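Beta-lactamase (Nostoc sp., PDB 6NHS) probably hydrolyses the beta-lactam ring of penicillin-type antibiotics, as a class D serine beta-lactamase of the penicillin-binding-protein superfamily. Local coordinates at residues S111-W114 / F115-L119; S63-K66 / I67-L71; E49-A52 / A53-S56; W206-V210 / T211-G215; E126-E129 / K130-Q134. All blocks are in the same frame, centred on the assembly; numbering follows the deposited sequence.

The five contacts are all local, yet they sample both halves of a serine beta-lactamase fold. Interaction 2 lies close to the centre of the molecule, about 6 Å from it, centre to centre. It holds Ser63 and Lys66, which fit the SxxK motif and probably mark the active site, with a formic acid molecule beside them. Interaction 1 touches it directly: Tyr116 OH lies 2.8 Å from Ser70 OG, a probable hydrogen bond. Interaction 5 packs against the same helix, Phe68 CE1 lying 3.5 Å from Ile132 CD1. Interactions 3 and 4 lie at strand ends of the six-stranded sheet and in the loops that follow, and meet where Arg54 NH2 comes within 3.8 Å of Ile214 CD1. Interaction 4 approaches interaction 2 to about 5 Å between nearest atoms.

Interaction 1. Residues S111-W114 / F115-L119; sequences STVW and FYQVL
With chi1 at 69°, the indole of Trp114 is folded between its own backbone N and carbonyl carbon, so that it lies back over the start of Phe115, whose CB sits above one face of the six-membered ring in a CH-pi contact, 4.3 Å from the centroid. This is the first turn of helix 113-123. Thr112 occupies the N-cap position without a capping bond from its side chain, and the preceding helix ends at Ser111 in a Schellman motif. The Ser111-Thr112-Val113 sequence fits the SxV motif of class D enzymes, and Ser111 OG is hydrogen-bonded to Lys203 NZ.

The turn is closed by Gln117 N bonding to Val113 O at 2.9 Å and Val118 N to Trp114 O at 3.1 Å; the bond from Phe115 N to Thr112 O is weak. Along the helix, the Gln117 side chain crosses that of Val113, its CD lying 3.7 Å from Val113 CG1, while its NE2 is taken by Asp149 O. The indole NE1 is likewise satisfied outside, by Trp98 O. At the rim of the indole, near its plane, Val118 CG2 approaches Trp114 CE3 at 4.3 Å.

Interaction 2. Residues S63-K66 / I67-L71; sequences STFK and IFNSL. With FMT (formic acid), chain K.
Phe65 meets Phe68, and Lys66 meets Ser70, where a short 3-10 segment passes into helix 65-76. The walk begins at Ser63, whose OG accepts a hydrogen bond from Lys66 NZ at 2.8 Å, an arrangement consistent with the SxxK motif in which class D enzymes carry their nucleophilic serine and partner lysine. Thr64 then turns its hydroxyl to Pro61 O, while its carbonyl accepts a hydrogen bond from Ile67 N.

Phe65 and Phe68 share one first torsion, each CG lying opposite the main-chain N (chi1 -173° in Phe65), which lays the two side chains alongside each other, pointing the same way. Their planes are 27° apart but slid so far that overlap is slight; Phe65 CE1 comes to 3.4 Å from Phe68 CD1. Phe65 O accepts from Asn69 N.

Lys66 bends at its last torsion (chi4 73°), which swings NZ toward both Ser63 and the formic acid, whose O2 lies 2.6 Å from NZ. Lys66 O accepts twice from Ser70: OG, at a notably short 2.5 Å, and N, at 2.9 Å, arrive from opposite faces of the carbonyl plane.

Around this turn, helix 125-135 covers Phe68, helix 161-172 packs on Ile67, helix 180-189 lies against Ser70, and Tyr116 of helix 113-123 hydrogen-bonds to Ser70 OG.

Interaction 3. Residues E49-A52 / A53-S56; sequences EHNA and ARNS
Asn51 and Arg54 are joined across a turn that bends the chain just after strand 46-50. Asn51 leaves the extended path with positive phi, and Ala53 to Asn55 follow with helical backbone angles but without a helix's regular bonds. The backbone bonds between 49-52 and 53-56 are all weak: Asn51 O faces both Arg54 N and Asn55 N, and Ala52 O also meets Asn55 N.

Among the side chains, Glu49 and Asn55 are joined directly. With chi1 at 65°, Glu49 holds CG between its backbone N and carbonyl carbon, which brings the carboxylate to the Asn55 amide. Asn55 ND2 donates to Glu49 OE1 at 2.9 Å with an N-H...O angle of 159°, using the anti lone pair of that oxygen. Carboxylate and amide are only 4° from coplanar, so the bond lies in both planes. The same ND2 also serves Ile37 O, and Asn55 OD1 is bonded to Ser36 OG, which ties both ends of the amide to strand 35-41.

Asn51 lies across the base of Arg54, its ND2 3.5 Å from Arg54 CB, and its OD1 makes a weak bond to Arg54 N. ND2 donates to Gly35 O of strand 35-41, and a water bridges it to Arg54 NH1 at the guanidinium edge.

Arg54 NH2 forms a salt bridge with Asp235 OD1 and NE bonds to Asn233 OD1, both on strand 226-236, which probably balances the buried charge. Glu49 OE1 accepts from a neutral amide, making that link a hydrogen bond and not an ion pair.

Interaction 4. Residues W206-V210 / T211-G215; sequences WAASV and TPNIG
Asn213 uses both ends of its amide, reaching Trp206 with one and Val210 with the other. Its CG is anti to the carbonyl carbon (chi1 -69°), which carries the amide between these two partners. OD1 accepts from Trp206 NE1 at 3.1 Å; the bond is nearly straight at 166° and in the plane of the indole, though tilted from the plane of the amide. The indole thus presents its N-H edge to an amide turned 62° from it. At the other end, Asn213 ND2 donates to Val210 O at 2.8 Å, close to the amide plane and almost along the C=O axis, although the N-H itself is noticeably bent away from the line to the oxygen.

These groups sit at the turn of the beta hairpin formed by strands 198-207 and 213-223, neighbours in the central antiparallel sheet. Ala207 and Ile214 are a hydrogen-bonded pair, with Ala207 N to Ile214 O at 2.9 Å and Ile214 N to Ala207 O at 3.1 Å; Trp206 and Gly215 are the adjoining non-hydrogen-bonded pair. The peptide before Pro212, within the turn, is cis.

On the sheet face shared by Ala207 and Ile214, their CB atoms lie 4.1 Å apart. Val210 places CG2 between its backbone N and carbonyl carbon, where it meets Ile214 CG1 at 4.1 Å.

Interaction 5. Residues E126-E129 / K130-Q134; sequences ERME and KFIKQ
Glu126 to Lys130 and each following pair up to Glu129 and Lys133 are joined by regular i to i+4 backbone hydrogen bonds of helix 125-135, such as Ile132 N to Met128 O at 2.9 Å.

Two acid-lysine pairs follow the same spacing. Glu129 and Lys133 run side by side, and Lys133 NZ reaches Glu129 OE2 at 2.9 Å in a hydrogen-bonded salt bridge. The glutamate turns CG away from its own N (chi1 -155°) and the lysine chain is extended beyond CG, which brings their charged ends level. Glu126 and Lys130 also point the same way, but their bridge is long, 3.7 Å from OE2 to NZ. Lys130 has two conformers, so this bridge is provisional, as is the water that donates to Glu126 O and accepts from Lys130 NZ.

On the inner flank, CG of Met128, present as selenomethionine, lies 4.2 Å from Ile132 CG1. Arg127 O lies at the edge of the Phe131 ring. Met128 packs on helix 113-123, while Phe131 and Ile132 pack on helix 65-76.

The helix is therefore amphipathic: apolar side chains face the neighbouring helices, while the outer flank carries opposite charges, Glu129 and Lys133 closely bonded, Glu126 and Lys130 in a longer and less certain pair.

Interaction 1. Residues S111-W114 / F115-L119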
loop_
_atom_site.group_PDB
_atom_site.type_symbol
_atom_site.label_atom_id
_atom_site.label_comp_id
_atom_site.label_asym_id
_atom_site.label_seq_id
_atom_site.Cartn_x
_atom_site.Cartn_y
_atom_site.Cartn_z
ATOM N N SER A 111 7.576 5.101 6.001
ATOM C CA SER A 111 6.460 5.909 5.502
ATOM C C SER A 111 6.860 7.377 5.359
ATOM O O SER A 111 6.097 8.287 5.693
ATOM C CB SER A 111 5.222 5.766 6.397
ATOM O OG SER A 111 4.761 4.428 6.435
ATOM N N THR A 112 8.063 7.610 4.831
ATOM C CA THR A 112 8.645 8.953 4.768
ATOM C C THR A 112 8.008 9.730 3.621
ATOM O O THR A 112 8.444 9.635 2.472
ATOM C CB THR A 112 10.158 8.860 4.619
ATOM O OG1 THR A 112 10.669 8.012 5.658
ATOM C CG2 THR A 112 10.801 10.240 4.746
ATOM N N VAL A 113 6.986 10.530 3.950
ATOM C CA VAL A 113 6.168 11.193 2.932
ATOM C C VAL A 113 7.002 12.138 2.067
ATOM O O VAL A 113 6.842 12.174 0.841
ATOM C CB VAL A 113 4.992 11.939 3.593
ATOM C CG1 VAL A 113 4.216 12.741 2.544
ATOM C CG2 VAL A 113 4.067 10.953 4.318
ATOM N N TRP A 114 7.889 12.930 2.681
ATOM C CA TRP A 114 8.589 13.948 1.899
ATOM C C TRP A 114 9.417 13.331 0.775
ATOM O O TRP A 114 9.523 13.920 -0.305
ATOM C CB TRP A 114 9.463 14.828 2.800
ATOM C CG TRP A 114 10.684 14.164 3.411
ATOM C CD1 TRP A 114 10.821 13.742 4.704
ATOM C CD2 TRP A 114 11.936 13.878 2.764
ATOM N NE1 TRP A 114 12.073 13.203 4.899
ATOM C CE2 TRP A 114 12.776 13.273 3.725
ATOM C CE3 TRP A 114 12.430 14.081 1.470
ATOM C CZ2 TRP A 114 14.078 12.863 3.430
ATOM C CZ3 TRP A 114 13.724 13.672 1.176
ATOM C CH2 TRP A 114 14.532 13.068 2.151
ATOM N N PHE A 115 9.999 12.151 1.007
ATOM C CA PHE A 115 10.749 11.451 -0.034
ATOM C C PHE A 115 9.861 11.174 -1.242
ATOM O O PHE A 115 10.235 11.450 -2.389
ATOM C CB PHE A 115 11.316 10.148 0.549
ATOM C CG PHE A 115 12.233 9.385 -0.382
ATOM C CD1 PHE A 115 11.722 8.502 -1.326
ATOM C CD2 PHE A 115 13.613 9.514 -0.276
ATOM C CE1 PHE A 115 12.569 7.789 -2.169
ATOM C CE2 PHE A 115 14.462 8.797 -1.107
ATOM C CZ PHE A 115 13.943 7.937 -2.050
ATOM N N TYR A 116 8.658 10.660 -0.998
ATOM C CA TYR A 116 7.762 10.327 -2.096
ATOM C C TYR A 116 7.125 11.557 -2.722
ATOM O O TYR A 116 6.705 11.499 -3.882
ATOM C CB TYR A 116 6.710 9.342 -1.596
ATOM C CG TYR A 116 7.259 7.939 -1.556
ATOM C CD1 TYR A 116 7.095 7.090 -2.637
ATOM C CD2 TYR A 116 7.979 7.481 -0.458
ATOM C CE1 TYR A 116 7.605 5.814 -2.621
ATOM C CE2 TYR A 116 8.501 6.203 -0.433
ATOM C CZ TYR A 116 8.306 5.373 -1.519
ATOM O OH TYR A 116 8.807 4.094 -1.513
ATOM N N GLN A 117 7.056 12.675 -1.996
ATOM C CA GLN A 117 6.608 13.911 -2.626
ATOM C C GLN A 117 7.635 14.415 -3.635
ATOM O O GLN A 117 7.267 14.932 -4.698
ATOM C CB GLN A 117 6.316 14.965 -1.562
ATOM C CG GLN A 117 5.047 14.678 -0.759
ATOM C CD GLN A 117 4.830 15.692 0.345
ATOM O OE1 GLN A 117 5.723 15.946 1.152
ATOM N NE2 GLN A 117 3.651 16.296 0.371
ATOM N N VAL A 118 8.929 14.270 -3.331
ATOM C CA VAL A 118 9.958 14.597 -4.320
ATOM C C VAL A 118 9.796 13.715 -5.553
ATOM O O VAL A 118 9.836 14.197 -6.692
ATOM C CB VAL A 118 11.368 14.450 -3.715
ATOM C CG1 VAL A 118 12.433 14.679 -4.793
ATOM C CG2 VAL A 118 11.566 15.412 -2.547
ATOM N N LEU A 119 9.602 12.407 -5.341
ATOM C CA LEU A 119 9.457 11.492 -6.473
ATOM C C LEU A 119 8.294 11.905 -7.363
ATOM O O LEU A 119 8.425 11.937 -8.592
ATOM C CB LEU A 119 9.260 10.061 -5.977
ATOM C CG LEU A 119 10.405 9.414 -5.184
ATOM C CD1 LEU A 119 10.053 7.968 -4.865
ATOM C CD2 LEU A 119 11.725 9.475 -5.959
#

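Interaction 2. Residues S63-K66 / I67-L71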
loop_
_atom_site.group_PDB
_atom_site.type_symbol
_atom_site.label_atom_id
_atom_site.label_comp_id
_atom_site.label_asym_id
_atom_site.label_seq_id
_atom_site.Cartn_x
_atom_site.Cartn_y
_atom_site.Cartn_z
ATOM N N SER A 63 -0.375 6.207 2.492
ATOM C CA SER A 63 0.939 5.627 2.240
ATOM C C SER A 63 0.901 4.348 1.414
ATOM O O SER A 63 1.961 3.933 0.936
ATOM C CB SER A 63 1.668 5.345 3.560
ATOM O OG SER A 63 2.222 6.541 4.083
ATOM N N THR A 64 -0.258 3.690 1.248
ATOM C CA THR A 64 -0.277 2.532 0.356
ATOM C C THR A 64 0.067 2.924 -1.071
ATOM O O THR A 64 0.495 2.071 -1.859
ATOM C CB THR A 64 -1.637 1.814 0.369
ATOM O OG1 THR A 64 -2.658 2.648 -0.204
ATOM C CG2 THR A 64 -2.016 1.424 1.776
ATOM N N PHE A 65 -0.107 4.198 -1.415
ATOM C CA PHE A 65 0.260 4.676 -2.740
ATOM C C PHE A 65 1.759 4.593 -2.982
ATOM O O PHE A 65 2.188 4.634 -4.139
ATOM C CB PHE A 65 -0.231 6.115 -2.925
ATOM C CG PHE A 65 -0.046 6.645 -4.318
ATOM C CD1 PHE A 65 -0.797 6.141 -5.366
ATOM C CD2 PHE A 65 0.879 7.646 -4.575
ATOM C CE1 PHE A 65 -0.630 6.620 -6.656
ATOM C CE2 PHE A 65 1.056 8.134 -5.862
ATOM C CZ PHE A 65 0.296 7.619 -6.906
ATOM N N LYS A 66 2.564 4.463 -1.919
ATOM C CA LYS A 66 4.010 4.346 -2.095
ATOM C C LYS A 66 4.380 3.147 -2.959
ATOM O O LYS A 66 5.429 3.161 -3.614
ATOM C CB LYS A 66 4.710 4.246 -0.734
ATOM C CG LYS A 66 4.712 5.534 0.079
ATOM C CD LYS A 66 5.579 5.379 1.335
ATOM C CE LYS A 66 5.796 6.714 2.043
ATOM N NZ LYS A 66 4.591 7.206 2.760
ATOM N N ILE A 67 3.544 2.104 -2.974
ATOM C CA ILE A 67 3.817 0.954 -3.837
ATOM C C ILE A 67 3.777 1.374 -5.301
ATOM O O ILE A 67 4.714 1.118 -6.066
ATOM C CB ILE A 67 2.824 -0.187 -3.554
ATOM C CG1 ILE A 67 2.953 -0.680 -2.106
ATOM C CG2 ILE A 67 3.039 -1.332 -4.546
ATOM C CD1 ILE A 67 1.812 -1.626 -1.685
ATOM N N PHE A 68 2.690 2.039 -5.705
ATOM C CA PHE A 68 2.572 2.541 -7.072
ATOM C C PHE A 68 3.637 3.593 -7.368
ATOM O O PHE A 68 4.293 3.553 -8.416
ATOM C CB PHE A 68 1.172 3.115 -7.283
ATOM C CG PHE A 68 0.943 3.680 -8.656
ATOM C CD1 PHE A 68 1.265 4.996 -8.943
ATOM C CD2 PHE A 68 0.393 2.895 -9.657
ATOM C CE1 PHE A 68 1.054 5.520 -10.212
ATOM C CE2 PHE A 68 0.173 3.415 -10.925
ATOM C CZ PHE A 68 0.511 4.725 -11.199
ATOM N N ASN A 69 3.818 4.548 -6.450
ATOM C CA ASN A 69 4.775 5.632 -6.664
ATOM C C ASN A 69 6.193 5.095 -6.855
ATOM O O ASN A 69 6.949 5.603 -7.692
ATOM C CB ASN A 69 4.714 6.602 -5.480
ATOM C CG ASN A 69 5.081 8.038 -5.853
ATOM O OD1 ASN A 69 5.550 8.314 -6.958
ATOM N ND2 ASN A 69 4.863 8.962 -4.914
ATOM N N SER A 70 6.566 4.066 -6.088
ATOM C CA SER A 70 7.902 3.482 -6.201
ATOM C C SER A 70 8.132 2.892 -7.586
ATOM O O SER A 70 9.214 3.046 -8.164
ATOM C CB SER A 70 8.101 2.388 -5.141
ATOM O OG SER A 70 7.908 2.879 -3.824
ATOM N N LEU A 71 7.128 2.184 -8.116
ATOM C CA LEU A 71 7.230 1.593 -9.446
ATOM C C LEU A 71 7.460 2.657 -10.509
ATOM O O LEU A 71 8.349 2.517 -11.361
ATOM C CB LEU A 71 5.955 0.809 -9.760
ATOM C CG LEU A 71 5.717 -0.406 -8.872
ATOM C CD1 LEU A 71 4.239 -0.820 -8.909
ATOM C CD2 LEU A 71 6.624 -1.543 -9.345
HETATM C C FMT K . 3.290 9.407 1.172
HETATM O O1 FMT K . 3.924 8.912 0.273
HETATM O O2 FMT K . 2.672 8.711 1.978
#

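Interaction 3. Residues E49-A52 / A53-S56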
loop_
_atom_site.group_PDB
_atom_site.type_symbol
_atom_site.label_atom_id
_atom_site.label_comp_id
_atom_site.label_asym_id
_atom_site.label_seq_id
_atom_site.Cartn_x
_atom_site.Cartn_y
_atom_site.Cartn_z
ATOM N N GLU A 49 -13.391 -12.945 2.676
ATOM C CA GLU A 49 -13.558 -11.539 3.021
ATOM C C GLU A 49 -14.443 -11.377 4.244
ATOM O O GLU A 49 -15.197 -12.275 4.625
ATOM C CB GLU A 49 -14.130 -10.733 1.846
ATOM C CG GLU A 49 -15.514 -11.126 1.442
ATOM C CD GLU A 49 -16.028 -10.365 0.228
ATOM O OE1 GLU A 49 -15.628 -9.197 0.006
ATOM O OE2 GLU A 49 -16.845 -10.946 -0.507
ATOM N N HIS A 50 -14.312 -10.204 4.859
ATOM C CA HIS A 50 -15.238 -9.691 5.857
ATOM C C HIS A 50 -15.681 -8.310 5.409
ATOM O O HIS A 50 -14.845 -7.499 4.996
ATOM C CB HIS A 50 -14.596 -9.598 7.240
ATOM C CG HIS A 50 -15.331 -8.693 8.179
ATOM N ND1 HIS A 50 -16.574 -9.002 8.693
ATOM C CD2 HIS A 50 -15.000 -7.486 8.695
ATOM C CE1 HIS A 50 -16.975 -8.021 9.483
ATOM N NE2 HIS A 50 -16.039 -7.088 9.499
ATOM N N ASN A 51 -16.988 -8.050 5.494
ATOM C CA ASN A 51 -17.571 -6.758 5.143
ATOM C C ASN A 51 -17.414 -6.484 3.649
ATOM O O ASN A 51 -16.664 -5.589 3.246
ATOM C CB ASN A 51 -16.937 -5.636 5.974
ATOM C CG ASN A 51 -17.736 -4.349 5.929
ATOM O OD1 ASN A 51 -18.675 -4.223 5.150
ATOM N ND2 ASN A 51 -17.358 -3.382 6.759
ATOM N N ALA A 52 -18.145 -7.239 2.827
ATOM C CA ALA A 52 -17.979 -7.161 1.377
ATOM C C ALA A 52 -18.328 -5.780 0.833
ATOM O O ALA A 52 -17.708 -5.311 -0.130
ATOM C CB ALA A 52 -18.837 -8.228 0.697
ATOM N N ALA A 53 -19.325 -5.118 1.426
ATOM C CA ALA A 53 -19.735 -3.808 0.927
ATOM C C ALA A 53 -18.598 -2.798 1.029
ATOM O O ALA A 53 -18.388 -1.985 0.119
ATOM C CB ALA A 53 -20.960 -3.312 1.694
ATOM N N ARG A 54 -17.844 -2.843 2.125
ATOM C CA ARG A 54 -16.754 -1.894 2.304
ATOM C C ARG A 54 -15.599 -2.187 1.351
ATOM O O ARG A 54 -14.861 -1.271 0.970
ATOM C CB ARG A 54 -16.290 -1.914 3.763
ATOM C CG ARG A 54 -15.316 -0.803 4.138
ATOM C CD ARG A 54 -14.864 -0.928 5.590
ATOM N NE ARG A 54 -13.858 0.074 5.940
ATOM C CZ ARG A 54 -14.008 0.991 6.892
ATOM N NH1 ARG A 54 -15.121 1.029 7.612
ATOM N NH2 ARG A 54 -13.037 1.861 7.140
ATOM N N ASN A 55 -15.430 -3.450 0.945
ATOM C CA ASN A 55 -14.378 -3.802 -0.005
ATOM C C ASN A 55 -14.596 -3.187 -1.381
ATOM O O ASN A 55 -13.668 -3.194 -2.194
ATOM C CB ASN A 55 -14.262 -5.327 -0.132
ATOM C CG ASN A 55 -13.569 -5.966 1.068
ATOM O OD1 ASN A 55 -12.749 -5.339 1.728
ATOM N ND2 ASN A 55 -13.902 -7.217 1.348
ATOM N N SER A 56 -15.789 -2.660 -1.662
ATOM C CA SER A 56 -16.058 -1.937 -2.900
ATOM C C SER A 56 -16.166 -0.433 -2.687
ATOM O O SER A 56 -16.543 0.286 -3.618
ATOM C CB SER A 56 -17.341 -2.455 -3.555
ATOM O OG SER A 56 -17.169 -3.767 -4.060
HETATM O O HOH W 1 -17.746 -0.412 7.711
#

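Interaction 4. Residues W206-V210 / T211-G215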
loop_
_atom_site.group_PDB
_atom_site.type_symbol
_atom_site.label_atom_id
_atom_site.label_comp_id
_atom_site.label_asym_id
_atom_site.label_seq_id
_atom_site.Cartn_x
_atom_site.Cartn_y
_atom_site.Cartn_z
ATOM N N TRP A 206 -2.462 5.389 6.524
ATOM C CA TRP A 206 -3.215 6.074 7.574
ATOM C C TRP A 206 -3.637 7.427 7.008
ATOM O O TRP A 206 -2.838 8.368 6.989
ATOM C CB TRP A 206 -2.374 6.226 8.836
ATOM C CG TRP A 206 -3.093 6.803 10.033
ATOM C CD1 TRP A 206 -4.263 7.514 10.039
ATOM C CD2 TRP A 206 -2.681 6.703 11.402
ATOM N NE1 TRP A 206 -4.596 7.866 11.327
ATOM C CE2 TRP A 206 -3.642 7.378 12.180
ATOM C CE3 TRP A 206 -1.594 6.106 12.043
ATOM C CZ2 TRP A 206 -3.545 7.475 13.567
ATOM C CZ3 TRP A 206 -1.499 6.205 13.418
ATOM C CH2 TRP A 206 -2.470 6.880 14.165
ATOM N N ALA A 207 -4.882 7.512 6.548
ATOM C CA ALA A 207 -5.444 8.758 6.035
ATOM C C ALA A 207 -6.035 9.542 7.200
ATOM O O ALA A 207 -7.033 9.123 7.796
ATOM C CB ALA A 207 -6.504 8.477 4.973
ATOM N N ALA A 208 -5.428 10.685 7.517
ATOM C CA ALA A 208 -5.837 11.486 8.664
ATOM C C ALA A 208 -6.600 12.747 8.282
ATOM O O ALA A 208 -7.008 13.497 9.174
ATOM C CB ALA A 208 -4.613 11.863 9.505
ATOM N N SER A 209 -6.800 13.006 6.993
ATOM C CA SER A 209 -7.522 14.196 6.562
ATOM C C SER A 209 -9.031 13.988 6.509
ATOM O O SER A 209 -9.764 14.950 6.257
ATOM C CB SER A 209 -7.016 14.662 5.194
ATOM O OG SER A 209 -7.229 13.672 4.207
ATOM N N VAL A 210 -9.514 12.768 6.744
ATOM C CA VAL A 210 -10.943 12.485 6.789
ATOM C C VAL A 210 -11.299 11.986 8.183
ATOM O O VAL A 210 -10.441 11.551 8.952
ATOM C CB VAL A 210 -11.374 11.461 5.716
ATOM C CG1 VAL A 210 -11.368 12.105 4.337
ATOM C CG2 VAL A 210 -10.458 10.249 5.746
ATOM N N THR A 211 -12.590 12.057 8.501
ATOM C CA THR A 211 -13.111 11.601 9.789
ATOM C C THR A 211 -14.225 10.608 9.534
ATOM O O THR A 211 -15.215 10.947 8.851
ATOM C CB THR A 211 -13.608 12.773 10.641
ATOM O OG1 THR A 211 -12.511 13.644 10.950
ATOM C CG2 THR A 211 -14.210 12.252 11.939
ATOM N N PRO A 212 -14.136 9.365 10.046
ATOM C CA PRO A 212 -12.997 8.882 10.834
ATOM C C PRO A 212 -11.742 8.667 9.993
ATOM O O PRO A 212 -11.847 8.558 8.771
ATOM C CB PRO A 212 -13.505 7.552 11.393
ATOM C CG PRO A 212 -14.485 7.086 10.387
ATOM C CD PRO A 212 -15.173 8.331 9.893
ATOM N N ASN A 213 -10.576 8.634 10.634
ATOM C CA ASN A 213 -9.361 8.281 9.916
ATOM C C ASN A 213 -9.504 6.885 9.320
ATOM O O ASN A 213 -10.246 6.042 9.828
ATOM C CB ASN A 213 -8.146 8.326 10.845
ATOM C CG ASN A 213 -7.789 9.734 11.290
ATOM O OD1 ASN A 213 -6.828 9.922 12.023
ATOM N ND2 ASN A 213 -8.555 10.726 10.846
ATOM N N ILE A 214 -8.787 6.637 8.230
ATOM C CA ILE A 214 -8.841 5.360 7.528
ATOM C C ILE A 214 -7.490 4.674 7.666
ATOM O O ILE A 214 -6.447 5.286 7.402
ATOM C CB ILE A 214 -9.217 5.546 6.048
ATOM C CG1 ILE A 214 -10.604 6.185 5.932
ATOM C CG2 ILE A 214 -9.147 4.216 5.300
ATOM C CD1 ILE A 214 -11.723 5.328 6.492
ATOM N N GLY A 215 -7.508 3.410 8.076
ATOM C CA GLY A 215 -6.303 2.605 8.200
ATOM C C GLY A 215 -6.241 1.563 7.082
ATOM O O GLY A 215 -7.254 0.962 6.742
#

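Interaction 5. Residues E126-E129 / K130-Q134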
loop_
_atom_site.group_PDB
_atom_site.type_symbol
_atom_site.label_atom_id
_atom_site.label_comp_id
_atom_site.label_asym_id
_atom_site.label_seq_id
_atom_site.Cartn_x
_atom_site.Cartn_y
_atom_site.Cartn_z
ATOM N N GLU A 126 2.034 15.004 -16.019
ATOM C CA GLU A 126 1.714 14.312 -17.265
ATOM C C GLU A 126 2.132 12.847 -17.213
ATOM O O GLU A 126 1.365 11.962 -17.601
ATOM C CB GLU A 126 2.376 15.009 -18.454
ATOM C CG GLU A 126 2.107 14.292 -19.773
ATOM C CD GLU A 126 2.859 14.893 -20.943
ATOM O OE1 GLU A 126 3.404 16.006 -20.798
ATOM O OE2 GLU A 126 2.901 14.245 -22.012
ATOM N N ARG A 127 3.353 12.571 -16.754
ATOM C CA ARG A 127 3.787 11.181 -16.664
ATOM C C ARG A 127 2.994 10.422 -15.609
ATOM O O ARG A 127 2.688 9.241 -15.793
ATOM C CB ARG A 127 5.284 11.099 -16.370
ATOM C CG ARG A 127 6.163 11.394 -17.577
ATOM C CD ARG A 127 7.588 10.910 -17.340
ATOM N NE ARG A 127 8.249 11.640 -16.262
ATOM C CZ ARG A 127 9.566 11.675 -16.090
ATOM N NH1 ARG A 127 10.363 11.015 -16.917
ATOM N NH2 ARG A 127 10.087 12.373 -15.093
HETATM N N MSE A 128 2.653 11.079 -14.503
HETATM C CA MSE A 128 1.914 10.409 -13.435
HETATM C C MSE A 128 0.532 10.008 -13.931
HETATM O O MSE A 128 0.081 8.895 -13.697
HETATM C CB MSE A 128 1.783 11.297 -12.200
HETATM C CG MSE A 128 1.122 10.582 -11.015
HETATM SE SE MSE A 128 2.280 9.274 -10.138
HETATM C CE MSE A 128 3.364 10.529 -9.080
ATOM N N GLU A 129 -0.138 10.927 -14.626
ATOM C CA GLU A 129 -1.467 10.616 -15.143
ATOM C C GLU A 129 -1.420 9.459 -16.138
ATOM O O GLU A 129 -2.302 8.596 -16.139
ATOM C CB GLU A 129 -2.089 11.859 -15.788
ATOM C CG GLU A 129 -3.615 11.816 -15.802
ATOM C CD GLU A 129 -4.234 12.876 -16.682
ATOM O OE1 GLU A 129 -3.678 13.989 -16.779
ATOM O OE2 GLU A 129 -5.283 12.586 -17.291
ATOM N N LYS A 130 -0.397 9.429 -17.000
ATOM C CA LYS A 130 -0.281 8.345 -17.973
ATOM C C LYS A 130 -0.155 6.995 -17.278
ATOM O O LYS A 130 -0.844 6.033 -17.638
ATOM C CB LYS A 130 0.913 8.581 -18.901
ATOM C CG LYS A 130 0.704 9.679 -19.929
ATOM C CD LYS A 130 1.780 9.646 -21.006
ATOM C CE LYS A 130 1.866 10.973 -21.744
ATOM N NZ LYS A 130 0.523 11.475 -22.140
ATOM N N PHE A 131 0.722 6.904 -16.273
ATOM C CA PHE A 131 0.902 5.631 -15.577
ATOM C C PHE A 131 -0.343 5.244 -14.786
ATOM O O PHE A 131 -0.719 4.066 -14.755
ATOM C CB PHE A 131 2.122 5.695 -14.656
ATOM C CG PHE A 131 3.416 5.373 -15.350
ATOM C CD1 PHE A 131 3.825 4.054 -15.504
ATOM C CD2 PHE A 131 4.220 6.385 -15.855
ATOM C CE1 PHE A 131 5.020 3.747 -16.148
ATOM C CE2 PHE A 131 5.415 6.091 -16.496
ATOM C CZ PHE A 131 5.816 4.771 -16.647
ATOM N N ILE A 132 -0.990 6.220 -14.142
ATOM C CA ILE A 132 -2.223 5.949 -13.401
ATOM C C ILE A 132 -3.262 5.309 -14.314
ATOM O O ILE A 132 -3.904 4.312 -13.962
ATOM C CB ILE A 132 -2.758 7.248 -12.766
ATOM C CG1 ILE A 132 -1.898 7.669 -11.567
ATOM C CG2 ILE A 132 -4.206 7.079 -12.347
ATOM C CD1 ILE A 132 -2.184 6.892 -10.285
ATOM N N LYS A 133 -3.444 5.872 -15.506
ATOM C CA LYS A 133 -4.471 5.366 -16.410
ATOM C C LYS A 133 -4.040 4.069 -17.086
ATOM O O LYS A 133 -4.867 3.177 -17.299
ATOM C CB LYS A 133 -4.822 6.438 -17.440
ATOM C CG LYS A 133 -5.498 7.654 -16.821
ATOM C CD LYS A 133 -5.965 8.645 -17.871
ATOM C CE LYS A 133 -6.800 9.750 -17.239
ATOM N NZ LYS A 133 -7.323 10.730 -18.244
ATOM N N GLN A 134 -2.753 3.936 -17.421
ATOM C CA GLN A 134 -2.278 2.695 -18.030
ATOM C C GLN A 134 -2.412 1.525 -17.063
ATOM O O GLN A 134 -2.843 0.431 -17.451
ATOM C CB GLN A 134 -0.829 2.868 -18.482
ATOM C CG GLN A 134 -0.347 1.846 -19.487
ATOM C CD GLN A 134 0.986 2.236 -20.106
ATOM O OE1 GLN A 134 1.461 1.591 -21.042
ATOM N NE2 GLN A 134 1.598 3.299 -19.584
HETATM O O HOH W 2 -0.739 12.386 -19.433
#